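Local coordinates for signal transduction protein TRAP (Staphylococcus aureus, PDB 4AE5), which probably acts as a phosphorylated regulator of staphylococcal virulence, promoting agr activation, RNAIII synthesis, toxin expression and biofilm formation, at residues 3-8 with 37-42; 55-60 with 90-95; 65-70 with 121-126; 98-103 with 116-121. All coordinates share one frame; numbering follows the deposited sequence.

How the interactions relate
The four contacts follow one antiparallel sheet of eight strands, closed into a barrel, and the elements packed on it. Interaction 1 pairs strands 3-9 and 35-41; strand 51-59, the other neighbour of 3-9, carries interaction 2, whose centre is about 19 Å away. Interactions 3 and 4 have centres about 6 Å apart and share Ala121: interaction 4 pairs strands 100-108 and 114-120, and interaction 3 joins strand 67-73, the other neighbour of 114-120, to helix 123-131. Along the chain, interaction 1 closes before the rest open, interactions 2 and 3 alternate, and interaction 4 is nested within interaction 3. Tyr117 of interaction 4 reaches Thr6 of interaction 1 and a shared formic acid molecule.

Interaction 1: 3-8 with 37-42; sequences KLYTSY and IFEETD. With FMT (formic acid), chain E.
Backbone bonds between Lys3 and Thr41, Tyr5 and Glu39, and Ser7 and Ile37 pair the two strands in an antiparallel ladder. Each of these pairs is closed by two N-H...O=C bonds, and that from Tyr5 N to Glu39 O is almost straight (3.1 Å, 174°). At the intervening non-hydrogen-bonded pairs CA-H groups face carbonyls, as where Phe38 CA lies 3.0 Å from Tyr5 O.

Carbon contacts occur on both faces. Leu4 CD2 meets Phe38 CB at 3.9 Å. On the opposite face Ser7 CB touches Ile37 CG2, and Tyr5, its CG beside the backbone N (chi1 -59°), brings CE1 to Thr41 CG2, with Glu39 O at the ring edge.

Polar ends look elsewhere: Glu40 to Arg104, Glu39 to His24, Thr45 and Val46, and Thr6 OG1 to Tyr117. Tyr8 OH donates to formic acid O2 (2.8 Å), probably a crystallisation component. The pairing thus rests on backbone bonds and carbon packing, whereas the carboxylates of Glu39 and Glu40 tie strand 35-41 to nearby loop residues and to strand 100-108.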
loop_
_atom_site.group_PDB
_atom_site.type_symbol
_atom_site.label_atom_id
_atom_site.label_comp_id
_atom_site.label_asym_id
_atom_site.label_seq_id
_atom_site.Cartn_x
_atom_site.Cartn_y
_atom_site.Cartn_z
ATOM N N LYS A 3 2.127 -6.551 10.777
ATOM C CA LYS A 3 0.886 -6.322 10.017
ATOM C C LYS A 3 0.646 -4.854 9.730
ATOM O O LYS A 3 1.116 -3.963 10.472
ATOM C CB LYS A 3 -0.340 -6.846 10.809
ATOM C CG LYS A 3 -0.328 -8.376 11.028
ATOM C CD LYS A 3 -1.501 -8.860 11.871
ATOM C CE LYS A 3 -1.771 -10.334 11.631
ATOM N NZ LYS A 3 -0.971 -11.234 12.489
ATOM N N LEU A 4 -0.128 -4.602 8.687
ATOM C CA LEU A 4 -0.533 -3.241 8.406
ATOM C C LEU A 4 -2.041 -3.126 8.528
ATOM O O LEU A 4 -2.776 -3.948 7.942
ATOM C CB LEU A 4 -0.042 -2.814 7.020
ATOM C CG LEU A 4 -0.120 -1.327 6.680
ATOM C CD1 LEU A 4 1.053 -0.967 5.759
ATOM C CD2 LEU A 4 -1.468 -1.032 6.034
ATOM N N TYR A 5 -2.473 -2.071 9.251
ATOM C CA TYR A 5 -3.878 -1.788 9.517
ATOM C C TYR A 5 -4.255 -0.481 8.801
ATOM O O TYR A 5 -3.581 0.523 9.029
ATOM C CB TYR A 5 -4.022 -1.613 11.014
ATOM C CG TYR A 5 -3.592 -2.859 11.804
ATOM C CD1 TYR A 5 -2.253 -3.055 12.171
ATOM C CD2 TYR A 5 -4.521 -3.837 12.161
ATOM C CE1 TYR A 5 -1.861 -4.174 12.890
ATOM C CE2 TYR A 5 -4.143 -4.970 12.909
ATOM C CZ TYR A 5 -2.825 -5.118 13.276
ATOM O OH TYR A 5 -2.422 -6.239 13.951
ATOM N N THR A 6 -5.322 -0.489 7.983
ATOM C CA THR A 6 -5.747 0.707 7.220
ATOM C C THR A 6 -7.197 1.001 7.625
ATOM O O THR A 6 -8.001 0.062 7.692
ATOM C CB THR A 6 -5.644 0.492 5.711
ATOM O OG1 THR A 6 -4.297 0.065 5.404
ATOM C CG2 THR A 6 -5.929 1.827 4.971
ATOM N N SER A 7 -7.486 2.263 7.947
ATOM C CA SER A 7 -8.850 2.750 8.220
ATOM C C SER A 7 -9.180 3.939 7.309
ATOM O O SER A 7 -8.290 4.663 6.897
ATOM C CB SER A 7 -9.001 3.193 9.695
ATOM O OG SER A 7 -9.029 2.087 10.591
ATOM N N TYR A 8 -10.468 4.110 7.024
ATOM C CA TYR A 8 -11.012 5.134 6.136
ATOM C C TYR A 8 -12.050 5.938 6.920
ATOM O O TYR A 8 -12.730 5.401 7.808
ATOM C CB TYR A 8 -11.706 4.452 4.932
ATOM C CG TYR A 8 -10.767 3.518 4.205
ATOM C CD1 TYR A 8 -9.812 4.017 3.339
ATOM C CD2 TYR A 8 -10.787 2.139 4.449
ATOM C CE1 TYR A 8 -8.942 3.188 2.669
ATOM C CE2 TYR A 8 -9.893 1.295 3.782
ATOM C CZ TYR A 8 -8.975 1.817 2.892
ATOM O OH TYR A 8 -8.051 0.996 2.226
ATOM N N ILE A 37 -5.947 6.410 6.944
ATOM C CA ILE A 37 -4.886 6.335 7.940
ATOM C C ILE A 37 -4.353 4.867 8.089
ATOM O O ILE A 37 -5.148 3.889 7.977
ATOM C CB ILE A 37 -5.343 6.981 9.276
ATOM C CG1 ILE A 37 -4.138 7.328 10.188
ATOM C CG2 ILE A 37 -6.292 6.045 10.021
ATOM C CD1 ILE A 37 -4.525 8.250 11.330
ATOM N N PHE A 38 -3.044 4.719 8.354
ATOM C CA PHE A 38 -2.483 3.337 8.608
ATOM C C PHE A 38 -1.341 3.330 9.631
ATOM O O PHE A 38 -0.714 4.388 9.870
ATOM C CB PHE A 38 -2.081 2.621 7.298
ATOM C CG PHE A 38 -0.995 3.319 6.490
ATOM C CD1 PHE A 38 0.363 3.120 6.783
ATOM C CD2 PHE A 38 -1.317 4.161 5.403
ATOM C CE1 PHE A 38 1.379 3.790 6.047
ATOM C CE2 PHE A 38 -0.323 4.808 4.662
ATOM C CZ PHE A 38 1.020 4.639 4.969
ATOM N N GLU A 39 -1.091 2.151 10.213
ATOM C CA GLU A 39 0.061 1.927 11.051
ATOM C C GLU A 39 0.533 0.548 10.759
ATOM O O GLU A 39 -0.249 -0.309 10.429
ATOM C CB GLU A 39 -0.229 2.087 12.579
ATOM C CG GLU A 39 -1.336 1.202 13.111
ATOM C CD GLU A 39 -1.498 1.315 14.633
ATOM O OE1 GLU A 39 -0.587 1.772 15.333
ATOM O OE2 GLU A 39 -2.552 0.996 15.130
ATOM N N GLU A 40 1.820 0.333 10.926
ATOM C CA GLU A 40 2.423 -0.965 10.713
ATOM C C GLU A 40 3.071 -1.389 12.031
ATOM O O GLU A 40 3.961 -0.682 12.552
ATOM C CB GLU A 40 3.517 -0.760 9.668
ATOM C CG GLU A 40 4.346 -1.979 9.308
ATOM C CD GLU A 40 5.150 -1.643 8.035
ATOM O OE1 GLU A 40 6.181 -0.916 8.064
ATOM O OE2 GLU A 40 4.670 -2.019 7.000
ATOM N N THR A 41 2.744 -2.575 12.532
ATOM C CA THR A 41 3.289 -2.961 13.834
ATOM C C THR A 41 3.133 -4.457 14.015
ATOM O O THR A 41 2.182 -5.048 13.467
ATOM C CB THR A 41 2.533 -2.226 14.996
ATOM O OG1 THR A 41 3.032 -2.628 16.271
ATOM C CG2 THR A 41 1.055 -2.510 14.963
ATOM N N ASP A 42 4.032 -5.074 14.800
ATOM C CA ASP A 42 3.729 -6.407 15.238
ATOM C C ASP A 42 2.928 -6.447 16.552
ATOM O O ASP A 42 2.742 -7.526 17.090
ATOM C CB ASP A 42 5.013 -7.270 15.348
ATOM C CG ASP A 42 5.957 -6.742 16.369
ATOM O OD1 ASP A 42 5.643 -5.713 17.037
ATOM O OD2 ASP A 42 7.019 -7.356 16.528
HETATM C C FMT E . -5.328 2.482 0.684
HETATM O O1 FMT E . -4.857 1.527 1.345
HETATM O O2 FMT E . -6.640 2.444 0.359
#

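Interaction 2: 55-60 with 90-95; sequences VIKEIG and VDDNFR
With CG1 beside the backbone N (chi1 -59°) and CD1 extended beyond it, Ile59 reaches both Asp92 and Arg95; its CG2 branch, on the other side of CB, is left to meet the guanidinium. Arg95 starts out with CG opposite its own N (chi1 174°) and then bends at chi3, which lays the flat group against the isoleucine. Ile59 CG2 sits over the centre of one guanidinium face, 3.9 Å from Arg95 CZ, and CG1 approaches Arg95 NH2 at 3.7 Å. The same nitrogen donates to Asp92 OD2 at 2.8 Å, nearly within the guanidinium plane, so this salt bridge probably limits rotation of the group while the aliphatic branch covers a face.

The contact joins strand 51-59 of the barrel to the loop between helix 80-88 and strand 100-108, where a 3-10 segment begins at residues 93-95. On the strand, Ile56 and Lys57 both face Leu105 in a classic beta bulge. Lys57 extends toward the loop and completes a salt-bridge network, although its NZ to Asp92 OD1 link is long at 3.9 Å. That ammonium also bonds to Ile88 O, and a water held weakly by it donates to Val90 O. Deeper in the contact, Ile59 CD1 reaches Phe94 CE1 at 4.0 Å, and the Phe94 ring in turn meets Tyr103 edge-to-face.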
loop_
_atom_site.group_PDB
_atom_site.type_symbol
_atom_site.label_atom_id
_atom_site.label_comp_id
_atom_site.label_asym_id
_atom_site.label_seq_id
_atom_site.Cartn_x
_atom_site.Cartn_y
_atom_site.Cartn_z
ATOM N N VAL A 55 2.543 -8.117 6.354
ATOM C CA VAL A 55 3.637 -7.564 5.532
ATOM C C VAL A 55 4.535 -8.712 5.003
ATOM O O VAL A 55 5.278 -9.385 5.787
ATOM C CB VAL A 55 4.474 -6.567 6.327
ATOM C CG1 VAL A 55 5.610 -6.059 5.429
ATOM C CG2 VAL A 55 3.582 -5.418 6.778
ATOM N N ILE A 56 4.417 -8.989 3.705
ATOM C CA ILE A 56 5.151 -10.107 3.033
ATOM C C ILE A 56 6.570 -9.665 2.660
ATOM O O ILE A 56 7.569 -10.428 2.824
ATOM C CB ILE A 56 4.421 -10.524 1.721
ATOM C CG1 ILE A 56 2.967 -10.922 1.991
ATOM C CG2 ILE A 56 5.126 -11.682 1.009
ATOM C CD1 ILE A 56 2.918 -11.838 3.222
ATOM N N LYS A 57 6.662 -8.430 2.123
ATOM C CA LYS A 57 7.945 -7.832 1.790
ATOM C C LYS A 57 7.863 -6.321 1.966
ATOM O O LYS A 57 6.796 -5.736 1.734
ATOM C CB LYS A 57 8.342 -8.147 0.326
ATOM C CG LYS A 57 9.801 -7.727 0.076
ATOM C CD LYS A 57 10.287 -7.673 -1.346
ATOM C CE LYS A 57 10.076 -8.957 -2.102
ATOM N NZ LYS A 57 11.056 -8.866 -3.235
ATOM N N GLU A 58 9.008 -5.713 2.318
ATOM C CA GLU A 58 9.120 -4.277 2.545
ATOM C C GLU A 58 10.526 -3.756 2.146
ATOM O O GLU A 58 11.559 -4.495 2.224
ATOM C CB GLU A 58 8.843 -3.961 4.023
ATOM C CG GLU A 58 9.737 -4.754 4.995
ATOM C CD GLU A 58 9.421 -4.432 6.463
ATOM O OE1 GLU A 58 9.660 -3.285 6.901
ATOM O OE2 GLU A 58 8.913 -5.315 7.194
ATOM N N ILE A 59 10.545 -2.501 1.695
ATOM C CA ILE A 59 11.759 -1.738 1.490
ATOM C C ILE A 59 11.440 -0.334 2.010
ATOM O O ILE A 59 10.388 0.245 1.659
ATOM C CB ILE A 59 12.087 -1.647 -0.031
ATOM C CG1 ILE A 59 12.264 -3.038 -0.659
ATOM C CG2 ILE A 59 13.145 -0.593 -0.308
ATOM C CD1 ILE A 59 12.175 -3.049 -2.173
ATOM N N GLY A 60 12.322 0.256 2.801
ATOM C CA GLY A 60 12.157 1.694 3.150
ATOM C C GLY A 60 11.143 2.009 4.270
ATOM O O GLY A 60 10.330 1.149 4.685
ATOM N N VAL A 90 9.758 -10.452 -8.025
ATOM C CA VAL A 90 10.065 -9.321 -8.904
ATOM C C VAL A 90 11.386 -8.649 -8.617
ATOM O O VAL A 90 11.672 -8.390 -7.488
ATOM C CB VAL A 90 8.981 -8.234 -8.857
ATOM C CG1 VAL A 90 9.417 -7.046 -9.662
ATOM C CG2 VAL A 90 7.681 -8.767 -9.367
ATOM N N ASP A 91 12.140 -8.354 -9.661
ATOM C CA ASP A 91 13.433 -7.715 -9.553
ATOM C C ASP A 91 13.342 -6.430 -8.773
ATOM O O ASP A 91 12.624 -5.573 -9.111
ATOM C CB ASP A 91 14.090 -7.439 -10.921
ATOM C CG ASP A 91 15.590 -7.104 -10.824
ATOM O OD1 ASP A 91 16.100 -6.779 -9.761
ATOM O OD2 ASP A 91 16.260 -7.137 -11.850
ATOM N N ASP A 92 14.104 -6.363 -7.717
ATOM C CA ASP A 92 14.202 -5.240 -6.846
ATOM C C ASP A 92 14.690 -3.924 -7.447
ATOM O O ASP A 92 14.789 -2.970 -6.722
ATOM C CB ASP A 92 15.168 -5.579 -5.689
ATOM C CG ASP A 92 14.465 -5.676 -4.414
ATOM O OD1 ASP A 92 13.321 -6.002 -4.539
ATOM O OD2 ASP A 92 14.988 -5.430 -3.312
ATOM N N ASN A 93 15.013 -3.896 -8.719
ATOM C CA ASN A 93 15.741 -2.765 -9.307
ATOM C C ASN A 93 14.993 -1.430 -9.279
ATOM O O ASN A 93 15.591 -0.401 -9.315
ATOM C CB ASN A 93 16.181 -3.046 -10.725
ATOM C CG ASN A 93 17.068 -1.962 -11.291
ATOM O OD1 ASN A 93 17.941 -1.465 -10.629
ATOM N ND2 ASN A 93 16.833 -1.594 -12.514
ATOM N N PHE A 94 13.679 -1.524 -9.202
ATOM C CA PHE A 94 12.806 -0.378 -9.073
ATOM C C PHE A 94 13.165 0.492 -7.897
ATOM O O PHE A 94 12.919 1.634 -7.902
ATOM C CB PHE A 94 11.332 -0.791 -9.053
ATOM C CG PHE A 94 10.926 -1.665 -7.905
ATOM C CD1 PHE A 94 10.768 -1.153 -6.653
ATOM C CD2 PHE A 94 10.628 -3.001 -8.095
ATOM C CE1 PHE A 94 10.368 -1.935 -5.606
ATOM C CE2 PHE A 94 10.209 -3.797 -7.048
ATOM C CZ PHE A 94 10.082 -3.258 -5.802
ATOM N N ARG A 95 13.798 -0.106 -6.905
ATOM C CA ARG A 95 14.252 0.646 -5.756
ATOM C C ARG A 95 15.232 1.778 -6.115
ATOM O O ARG A 95 15.391 2.744 -5.370
ATOM C CB ARG A 95 14.940 -0.335 -4.834
ATOM C CG ARG A 95 15.621 0.249 -3.628
ATOM C CD ARG A 95 16.755 -0.737 -3.210
ATOM N NE ARG A 95 16.233 -2.032 -2.764
ATOM C CZ ARG A 95 16.298 -2.509 -1.498
ATOM N NH1 ARG A 95 16.830 -1.805 -0.495
ATOM N NH2 ARG A 95 15.804 -3.715 -1.236
HETATM O O HOH W 1 12.991 -10.333 -5.488
#

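Interaction 3: 65-70 with 121-126; sequences HHFYCA and ADRHAY
Phe67 carries its ring opposite the backbone N (chi1 168°), which swings it under the first turn of helix 123-131. There Arg123 CA stands almost squarely over the ring centre, 3.7 Å from the Phe67 centroid and 8° off its normal, a CH-pi contact. Arg123 CB and CG continue across the CE1 side of the ring before the guanidinium leaves toward Glu127. On the CE2 side of the ring, Tyr126 CB comes within 3.6 Å of Phe67 CE2, the two side chains crossing at about a right angle.

Strand 67-73 is thereby packed against the helix that follows strand 114-120. Asp122 is its N-cap: OD1 accepts from Ala125 N at 2.9 Å.

One helical turn onward, Tyr126 likewise has CG opposite its N (chi1 172°), which presents a ring face to Cys69. Cys69 CB lies over that face toward the rim, 3.4 Å from Tyr126 CZ, with SG oblique to the ring. Tyr126 OH bonds to Glu159, while a water donates to both His65 O and Ala121 O.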
loop_
_atom_site.group_PDB
_atom_site.type_symbol
_atom_site.label_atom_id
_atom_site.label_comp_id
_atom_site.label_asym_id
_atom_site.label_seq_id
_atom_site.Cartn_x
_atom_site.Cartn_y
_atom_site.Cartn_z
ATOM N N HIS A 65 5.187 12.858 4.531
ATOM C CA HIS A 65 5.395 13.821 3.430
ATOM C C HIS A 65 5.551 13.168 2.072
ATOM O O HIS A 65 5.814 13.846 1.095
ATOM C CB HIS A 65 6.648 14.696 3.680
ATOM C CG HIS A 65 6.680 15.338 5.053
ATOM N ND1 HIS A 65 5.635 16.026 5.560
ATOM C CD2 HIS A 65 7.677 15.358 6.033
ATOM C CE1 HIS A 65 5.941 16.465 6.799
ATOM N NE2 HIS A 65 7.195 16.068 7.087
ATOM N N HIS A 66 5.483 11.838 2.031
ATOM C CA HIS A 66 5.560 11.103 0.742
ATOM C C HIS A 66 4.218 10.927 0.016
ATOM O O HIS A 66 3.117 10.931 0.656
ATOM C CB HIS A 66 6.218 9.727 0.925
ATOM C CG HIS A 66 7.699 9.750 1.386
ATOM N ND1 HIS A 66 8.445 10.890 1.486
ATOM C CD2 HIS A 66 8.504 8.719 1.826
ATOM C CE1 HIS A 66 9.715 10.567 1.889
ATOM N NE2 HIS A 66 9.733 9.233 2.103
ATOM N N PHE A 67 4.266 10.692 -1.291
ATOM C CA PHE A 67 3.062 10.303 -2.073
ATOM C C PHE A 67 3.039 8.776 -2.060
ATOM O O PHE A 67 4.078 8.133 -2.159
ATOM C CB PHE A 67 3.236 10.744 -3.516
ATOM C CG PHE A 67 2.222 10.174 -4.471
ATOM C CD1 PHE A 67 1.027 10.883 -4.690
ATOM C CD2 PHE A 67 2.456 8.966 -5.175
ATOM C CE1 PHE A 67 0.078 10.380 -5.573
ATOM C CE2 PHE A 67 1.485 8.447 -6.037
ATOM C CZ PHE A 67 0.301 9.161 -6.233
ATOM N N TYR A 68 1.870 8.194 -1.906
ATOM C CA TYR A 68 1.736 6.730 -2.017
ATOM C C TYR A 68 0.704 6.365 -3.072
ATOM O O TYR A 68 -0.327 7.067 -3.198
ATOM C CB TYR A 68 1.311 6.132 -0.675
ATOM C CG TYR A 68 2.391 6.271 0.352
ATOM C CD1 TYR A 68 2.499 7.422 1.158
ATOM C CD2 TYR A 68 3.327 5.271 0.507
ATOM C CE1 TYR A 68 3.554 7.592 2.058
ATOM C CE2 TYR A 68 4.367 5.389 1.409
ATOM C CZ TYR A 68 4.451 6.568 2.231
ATOM O OH TYR A 68 5.537 6.686 3.088
ATOM N N CYS A 69 0.959 5.299 -3.808
ATOM C CA CYS A 69 -0.088 4.604 -4.524
ATOM C C CYS A 69 -0.376 3.225 -3.896
ATOM O O CYS A 69 0.562 2.440 -3.738
ATOM C CB CYS A 69 0.290 4.408 -6.003
ATOM S SG CYS A 69 -1.089 3.716 -7.000
ATOM N N ALA A 70 -1.630 2.992 -3.540
ATOM C CA ALA A 70 -2.150 1.717 -3.104
ATOM C C ALA A 70 -2.758 0.999 -4.315
ATOM O O ALA A 70 -3.699 1.510 -4.970
ATOM C CB ALA A 70 -3.202 1.881 -2.018
ATOM N N ALA A 121 8.632 10.216 -3.936
ATOM C CA ALA A 121 8.780 11.680 -3.644
ATOM C C ALA A 121 7.482 12.444 -3.907
ATOM O O ALA A 121 7.061 13.270 -3.098
ATOM C CB ALA A 121 9.937 12.307 -4.501
ATOM N N ASP A 122 6.874 12.202 -5.064
ATOM C CA ASP A 122 5.622 12.873 -5.442
ATOM C C ASP A 122 4.836 12.083 -6.463
ATOM O O ASP A 122 5.274 11.058 -6.925
ATOM C CB ASP A 122 5.901 14.345 -5.972
ATOM C CG ASP A 122 6.808 14.390 -7.202
ATOM O OD1 ASP A 122 6.883 13.449 -7.980
ATOM O OD2 ASP A 122 7.371 15.498 -7.507
ATOM N N ARG A 123 3.692 12.599 -6.878
ATOM C CA ARG A 123 2.855 11.900 -7.796
ATOM C C ARG A 123 3.507 11.706 -9.107
ATOM O O ARG A 123 3.356 10.622 -9.693
ATOM C CB ARG A 123 1.563 12.680 -8.024
ATOM C CG ARG A 123 0.640 11.999 -9.003
ATOM C CD ARG A 123 -0.570 12.892 -9.138
ATOM N NE ARG A 123 -1.079 12.793 -10.462
ATOM C CZ ARG A 123 -0.947 13.765 -11.361
ATOM N NH1 ARG A 123 -0.334 14.898 -11.040
ATOM N NH2 ARG A 123 -1.446 13.599 -12.571
ATOM N N HIS A 124 4.209 12.739 -9.606
ATOM C CA HIS A 124 4.808 12.587 -10.918
ATOM C C HIS A 124 5.812 11.431 -10.966
ATOM O O HIS A 124 5.912 10.741 -11.981
ATOM C CB HIS A 124 5.475 13.862 -11.420
ATOM C CG HIS A 124 4.506 14.929 -11.882
ATOM N ND1 HIS A 124 3.205 14.680 -12.146
ATOM C CD2 HIS A 124 4.723 16.267 -12.217
ATOM C CE1 HIS A 124 2.601 15.812 -12.589
ATOM N NE2 HIS A 124 3.537 16.780 -12.633
ATOM N N ALA A 125 6.623 11.300 -9.916
ATOM C CA ALA A 125 7.663 10.278 -9.873
ATOM C C ALA A 125 7.042 8.883 -9.973
ATOM O O ALA A 125 7.595 7.996 -10.614
ATOM C CB ALA A 125 8.472 10.390 -8.583
ATOM N N TYR A 126 5.929 8.703 -9.290
ATOM C CA TYR A 126 5.228 7.392 -9.315
ATOM C C TYR A 126 4.671 7.181 -10.757
ATOM O O TYR A 126 4.793 6.114 -11.317
ATOM C CB TYR A 126 4.132 7.311 -8.259
ATOM C CG TYR A 126 3.315 6.029 -8.468
ATOM C CD1 TYR A 126 3.895 4.775 -8.202
ATOM C CD2 TYR A 126 2.046 6.087 -9.073
ATOM C CE1 TYR A 126 3.157 3.602 -8.403
ATOM C CE2 TYR A 126 1.309 4.928 -9.329
ATOM C CZ TYR A 126 1.867 3.699 -8.988
ATOM O OH TYR A 126 1.148 2.578 -9.247
HETATM O O HOH W 2 8.421 14.084 -0.911
#

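Interaction 4: 98-103 with 116-121; sequences GGFKSY and IYFGFA. With FMT (formic acid), chain E.
Phe100 turns its ring edge toward the face of Phe120, an edge-to-face pair with planes at 87° and centroids 5.7 Å apart. Phe100 CA also lies over the Phe120 ring, in a CH-pi contact, and Gly98 O approaches the edge of that ring. Farther along the same side of the sheet, Tyr103 and Phe118 run side by side and point the same way, but their rings meet obliquely at 38°. Their closest atoms, Tyr103 CD1 and Phe118 CE1, are 3.4 Å apart. From two residues before Phe118, Ile116 CG2 touches Tyr103 CE1 (3.7 Å), while Phe129 and Phe139 from outside the hairpin each set a ring edge-to-face with Phe118.

These residues belong to the beta hairpin of strands 100-108 and 114-120, whose register slips at a classic bulge: Lys101 and Ser102 both face Gly119. Gly119 O accepts from Lys101 N (2.8 Å) and Ser102 N (3.1 Å), both reaching it from the same face of the carbonyl plane.

On the face away from Phe100, Tyr103, Phe118 and Phe120, Ser102 OG, placed between N and carbonyl carbon (chi1 65°), packs 3.5 Å from Gly119 CA and bonds to a water. Tyr117 OH donates to formic acid O1 (2.8 Å), which Lys115 and Arg160 also bind.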
loop_
_atom_site.group_PDB
_atom_site.type_symbol
_atom_site.label_atom_id
_atom_site.label_comp_id
_atom_site.label_asym_id
_atom_site.label_seq_id
_atom_site.Cartn_x
_atom_site.Cartn_y
_atom_site.Cartn_z
ATOM N N GLY A 98 14.138 7.000 -10.068
ATOM C CA GLY A 98 14.068 8.365 -9.543
ATOM C C GLY A 98 12.865 8.579 -8.639
ATOM O O GLY A 98 11.743 8.123 -8.919
ATOM N N GLY A 99 13.140 9.091 -7.452
ATOM C CA GLY A 99 12.030 9.392 -6.503
ATOM C C GLY A 99 11.494 8.259 -5.670
ATOM O O GLY A 99 10.580 8.467 -4.833
ATOM N N PHE A 100 12.045 7.053 -5.830
ATOM C CA PHE A 100 11.533 5.921 -5.070
ATOM C C PHE A 100 11.811 6.103 -3.561
ATOM O O PHE A 100 12.944 6.430 -3.184
ATOM C CB PHE A 100 12.191 4.611 -5.503
ATOM C CG PHE A 100 11.816 3.458 -4.611
ATOM C CD1 PHE A 100 10.703 2.735 -4.876
ATOM C CD2 PHE A 100 12.612 3.116 -3.499
ATOM C CE1 PHE A 100 10.290 1.651 -4.072
ATOM C CE2 PHE A 100 12.244 2.028 -2.716
ATOM C CZ PHE A 100 11.097 1.312 -2.989
ATOM N N LYS A 101 10.826 5.799 -2.722
ATOM C CA LYS A 101 11.009 5.899 -1.254
ATOM C C LYS A 101 10.766 4.551 -0.549
ATOM O O LYS A 101 11.541 4.142 0.318
ATOM C CB LYS A 101 10.078 6.998 -0.672
ATOM C CG LYS A 101 10.360 8.425 -1.209
ATOM C CD LYS A 101 11.847 8.852 -0.946
ATOM C CE LYS A 101 12.181 10.147 -1.685
ATOM N NZ LYS A 101 13.312 10.937 -1.086
ATOM N N SER A 102 9.646 3.910 -0.848
ATOM C CA SER A 102 9.275 2.680 -0.168
ATOM C C SER A 102 8.422 1.726 -0.965
ATOM O O SER A 102 7.706 2.076 -1.948
ATOM C CB SER A 102 8.595 3.053 1.204
ATOM O OG SER A 102 7.376 3.746 0.909
ATOM N N TYR A 103 8.343 0.512 -0.471
ATOM C CA TYR A 103 7.536 -0.541 -1.088
ATOM C C TYR A 103 6.987 -1.474 0.026
ATOM O O TYR A 103 7.727 -1.793 1.001
ATOM C CB TYR A 103 8.446 -1.420 -1.957
ATOM C CG TYR A 103 7.802 -2.628 -2.544
ATOM C CD1 TYR A 103 6.764 -2.502 -3.452
ATOM C CD2 TYR A 103 8.211 -3.903 -2.201
ATOM C CE1 TYR A 103 6.182 -3.602 -4.081
ATOM C CE2 TYR A 103 7.603 -5.001 -2.784
ATOM C CZ TYR A 103 6.620 -4.854 -3.735
ATOM O OH TYR A 103 6.023 -5.929 -4.339
ATOM N N ILE A 116 -0.535 -3.530 -2.728
ATOM C CA ILE A 116 0.847 -3.046 -2.810
ATOM C C ILE A 116 0.785 -1.536 -2.428
ATOM O O ILE A 116 -0.099 -0.833 -2.933
ATOM C CB ILE A 116 1.463 -3.194 -4.208
ATOM C CG1 ILE A 116 1.844 -4.687 -4.413
ATOM C CG2 ILE A 116 2.729 -2.252 -4.346
ATOM C CD1 ILE A 116 2.088 -4.992 -5.897
ATOM N N TYR A 117 1.684 -1.083 -1.552
ATOM C CA TYR A 117 1.989 0.355 -1.444
ATOM C C TYR A 117 3.298 0.664 -2.158
ATOM O O TYR A 117 4.320 0.058 -1.818
ATOM C CB TYR A 117 2.122 0.849 0.026
ATOM C CG TYR A 117 0.831 0.987 0.895
ATOM C CD1 TYR A 117 -0.463 0.912 0.324
ATOM C CD2 TYR A 117 0.896 1.216 2.269
ATOM C CE1 TYR A 117 -1.621 1.037 1.115
ATOM C CE2 TYR A 117 -0.293 1.372 3.058
ATOM C CZ TYR A 117 -1.525 1.282 2.466
ATOM O OH TYR A 117 -2.708 1.404 3.200
ATOM N N PHE A 118 3.291 1.684 -3.047
ATOM C CA PHE A 118 4.475 2.305 -3.587
ATOM C C PHE A 118 4.524 3.707 -3.016
ATOM O O PHE A 118 3.556 4.496 -3.128
ATOM C CB PHE A 118 4.500 2.330 -5.123
ATOM C CG PHE A 118 4.976 1.048 -5.766
ATOM C CD1 PHE A 118 6.311 0.577 -5.598
ATOM C CD2 PHE A 118 4.079 0.271 -6.546
ATOM C CE1 PHE A 118 6.746 -0.589 -6.276
ATOM C CE2 PHE A 118 4.522 -0.881 -7.217
ATOM C CZ PHE A 118 5.853 -1.343 -6.993
ATOM N N GLY A 119 5.600 3.981 -2.295
ATOM C CA GLY A 119 5.892 5.335 -1.806
ATOM C C GLY A 119 6.909 6.044 -2.677
ATOM O O GLY A 119 8.031 5.547 -2.940
ATOM N N PHE A 120 6.560 7.246 -3.106
ATOM C CA PHE A 120 7.532 8.019 -3.937
ATOM C C PHE A 120 7.596 9.469 -3.458
ATOM O O PHE A 120 6.718 9.912 -2.693
ATOM C CB PHE A 120 7.095 7.967 -5.415
ATOM C CG PHE A 120 7.613 6.803 -6.194
ATOM C CD1 PHE A 120 7.032 5.528 -6.024
ATOM C CD2 PHE A 120 8.650 6.943 -7.085
ATOM C CE1 PHE A 120 7.470 4.469 -6.747
ATOM C CE2 PHE A 120 9.112 5.861 -7.808
ATOM C CZ PHE A 120 8.554 4.618 -7.625
ATOM N N ALA A 121 8.632 10.216 -3.936
ATOM C CA ALA A 121 8.780 11.680 -3.644
ATOM C C ALA A 121 7.482 12.444 -3.907
ATOM O O ALA A 121 7.061 13.270 -3.098
ATOM C CB ALA A 121 9.937 12.307 -4.501
HETATM C C FMT E . -5.328 2.482 0.684
HETATM O O1 FMT E . -4.857 1.527 1.345
HETATM O O2 FMT E . -6.640 2.444 0.359
HETATM O O HOH W 3 5.402 1.711 0.859
#